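Local coordinates for mortality factor 4-like protein 1 (Homo sapiens, PDB 2F5K) that binds histone H3 methylated at a lysine of its tail through a chromo domain, probably helping to regulate genes in chromatin, at residues V29-G34 / S72-Y77. Sequence-based numbering, arbitrary orientation.
Sequences VLCFHG and SRVLKY
The first and last strands of the chromo-domain barrel pair antiparallel here, with Leu30 and Leu75 as the hydrogen-bonded pair: Leu30 N donates to Leu75 O (2.9 Å) and Leu75 N to Leu30 O (2.8 Å). Beyond the non-hydrogen-bonded pair Cys31-Val74, Phe32 N donates to Arg73 O at 2.8 Å, nearly straight (176° at the hydrogen). Where the backbone pairing ends, the side chain of Arg73 takes over. Bent at chi3 (59°), it turns the guanidinium edge onto Phe32 O, which accepts from Arg73 NH2 (2.7 Å) and, in a more bent bond, from Arg73 NE (3.1 Å), which sits above the carbonyl plane. A leucine in place of Arg73 would probably leave Phe32 O without the two donors that reach it. On the face of Leu30 and Leu75, Leu75 CD1 lies 3.8 Å from Phe32 CE1, and Leu30 CD2 approaches Tyr77 CD1 at 3.6 Å, the two side chains crossing at about a right angle. Cys31 and Val74 point to the other face, onto Val69 and strand 51-58. Such pairing of the chain's first and last strands, with helix 79-98 packed against Leu30, Phe32 and Leu75, is consistent with the SH3-like barrel of MSL3-type chromo domains.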
loop_
_atom_site.group_PDB
_atom_site.type_symbol
_atom_site.label_atom_id
_atom_site.label_comp_id
_atom_site.label_asym_id
_atom_site.label_seq_id
_atom_site.Cartn_x
_atom_site.Cartn_y
_atom_site.Cartn_z
ATOM N N VAL A 29 -5.058 4.955 2.222
ATOM C CA VAL A 29 -4.822 4.056 1.095
ATOM C C VAL A 29 -4.528 2.634 1.512
ATOM O O VAL A 29 -4.386 2.303 2.682
ATOM C CB VAL A 29 -3.614 4.582 0.230
ATOM C CG1 VAL A 29 -3.001 3.488 -0.605
ATOM C CG2 VAL A 29 -4.005 5.800 -0.641
ATOM N N LEU A 30 -4.451 1.760 0.538
ATOM C CA LEU A 30 -4.067 0.405 0.853
ATOM C C LEU A 30 -2.776 0.266 0.142
ATOM O O LEU A 30 -2.665 0.625 -1.024
ATOM C CB LEU A 30 -5.072 -0.605 0.347
ATOM C CG LEU A 30 -6.438 -0.548 1.035
ATOM C CD1 LEU A 30 -7.404 -1.482 0.289
ATOM C CD2 LEU A 30 -6.284 -0.996 2.454
ATOM N N CYS A 31 -1.777 -0.244 0.817
ATOM C CA CYS A 31 -0.503 -0.309 0.173
ATOM C C CYS A 31 0.038 -1.691 0.310
ATOM O O CYS A 31 -0.073 -2.285 1.369
ATOM C CB CYS A 31 0.467 0.698 0.816
ATOM S SG CYS A 31 2.043 0.851 -0.055
ATOM N N PHE A 32 0.644 -2.182 -0.768
ATOM C CA PHE A 32 1.292 -3.466 -0.778
ATOM C C PHE A 32 2.659 -3.379 -0.094
ATOM O O PHE A 32 3.405 -2.422 -0.291
ATOM C CB PHE A 32 1.533 -3.921 -2.228
ATOM C CG PHE A 32 0.384 -4.643 -2.838
ATOM C CD1 PHE A 32 -0.351 -4.076 -3.839
ATOM C CD2 PHE A 32 0.061 -5.910 -2.428
ATOM C CE1 PHE A 32 -1.420 -4.772 -4.424
ATOM C CE2 PHE A 32 -1.010 -6.597 -3.001
ATOM C CZ PHE A 32 -1.750 -6.008 -3.967
ATOM N N HIS A 33 2.985 -4.397 0.687
ATOM C CA HIS A 33 4.280 -4.464 1.306
ATOM C C HIS A 33 4.934 -5.807 0.977
ATOM O O HIS A 33 5.848 -5.876 0.149
ATOM C CB HIS A 33 4.201 -4.206 2.814
ATOM C CG HIS A 33 5.517 -4.361 3.500
ATOM N ND1 HIS A 33 5.756 -5.340 4.445
ATOM C CD2 HIS A 33 6.675 -3.668 3.370
ATOM C CE1 HIS A 33 7.002 -5.235 4.873
ATOM N NE2 HIS A 33 7.580 -4.227 4.237
ATOM N N GLY A 34 4.490 -6.883 1.594
ATOM C CA GLY A 34 5.014 -8.160 1.113
ATOM C C GLY A 34 3.984 -8.681 0.109
ATOM O O GLY A 34 3.677 -8.014 -0.881
ATOM N N SER A 72 2.382 1.621 -8.539
ATOM C CA SER A 72 1.814 0.287 -8.702
ATOM C C SER A 72 1.610 -0.454 -7.372
ATOM O O SER A 72 0.955 -1.501 -7.333
ATOM C CB SER A 72 2.677 -0.558 -9.643
ATOM O OG SER A 72 3.953 -0.808 -9.055
ATOM N N ARG A 73 2.156 0.062 -6.281
ATOM C CA ARG A 73 1.965 -0.656 -5.032
ATOM C C ARG A 73 0.881 -0.065 -4.184
ATOM O O ARG A 73 0.555 -0.583 -3.125
ATOM C CB ARG A 73 3.267 -0.784 -4.238
ATOM C CG ARG A 73 4.121 -1.878 -4.745
ATOM C CD ARG A 73 5.441 -1.899 -4.101
ATOM N NE ARG A 73 5.313 -2.065 -2.666
ATOM C CZ ARG A 73 6.273 -1.725 -1.807
ATOM N NH1 ARG A 73 7.414 -1.237 -2.282
ATOM N NH2 ARG A 73 6.086 -1.882 -0.496
ATOM N N VAL A 74 0.310 1.017 -4.678
ATOM C CA VAL A 74 -0.717 1.705 -3.939
ATOM C C VAL A 74 -2.101 1.471 -4.544
ATOM O O VAL A 74 -2.275 1.571 -5.749
ATOM C CB VAL A 74 -0.420 3.193 -3.879
ATOM C CG1 VAL A 74 -1.413 3.892 -2.983
ATOM C CG2 VAL A 74 1.015 3.411 -3.372
ATOM N N LEU A 75 -3.074 1.140 -3.710
ATOM C CA LEU A 75 -4.434 0.912 -4.200
ATOM C C LEU A 75 -5.366 1.813 -3.435
ATOM O O LEU A 75 -5.127 2.146 -2.256
ATOM C CB LEU A 75 -4.875 -0.534 -4.013
ATOM C CG LEU A 75 -4.246 -1.629 -4.893
ATOM C CD1 LEU A 75 -4.720 -2.990 -4.465
ATOM C CD2 LEU A 75 -4.687 -1.355 -6.317
ATOM N N LYS A 76 -6.414 2.224 -4.134
ATOM C CA LYS A 76 -7.463 3.052 -3.598
ATOM C C LYS A 76 -8.173 2.327 -2.452
ATOM O O LYS A 76 -8.325 1.110 -2.477
ATOM C CB LYS A 76 -8.430 3.366 -4.727
ATOM C CG LYS A 76 -8.713 4.824 -4.877
ATOM C CD LYS A 76 -7.545 5.582 -5.458
ATOM C CE LYS A 76 -7.787 7.070 -5.380
ATOM N NZ LYS A 76 -6.553 7.791 -5.749
ATOM N N TYR A 77 -8.583 3.075 -1.434
ATOM C CA TYR A 77 -9.240 2.480 -0.281
ATOM C C TYR A 77 -10.725 2.335 -0.589
ATOM O O TYR A 77 -11.511 3.181 -0.216
ATOM C CB TYR A 77 -9.029 3.360 0.972
ATOM C CG TYR A 77 -9.306 2.633 2.286
ATOM C CD1 TYR A 77 -8.293 1.980 2.967
ATOM C CD2 TYR A 77 -10.588 2.598 2.827
ATOM C CE1 TYR A 77 -8.548 1.319 4.158
ATOM C CE2 TYR A 77 -10.861 1.938 4.021
ATOM C CZ TYR A 77 -9.846 1.296 4.669
ATOM O OH TYR A 77 -10.120 0.617 5.837
#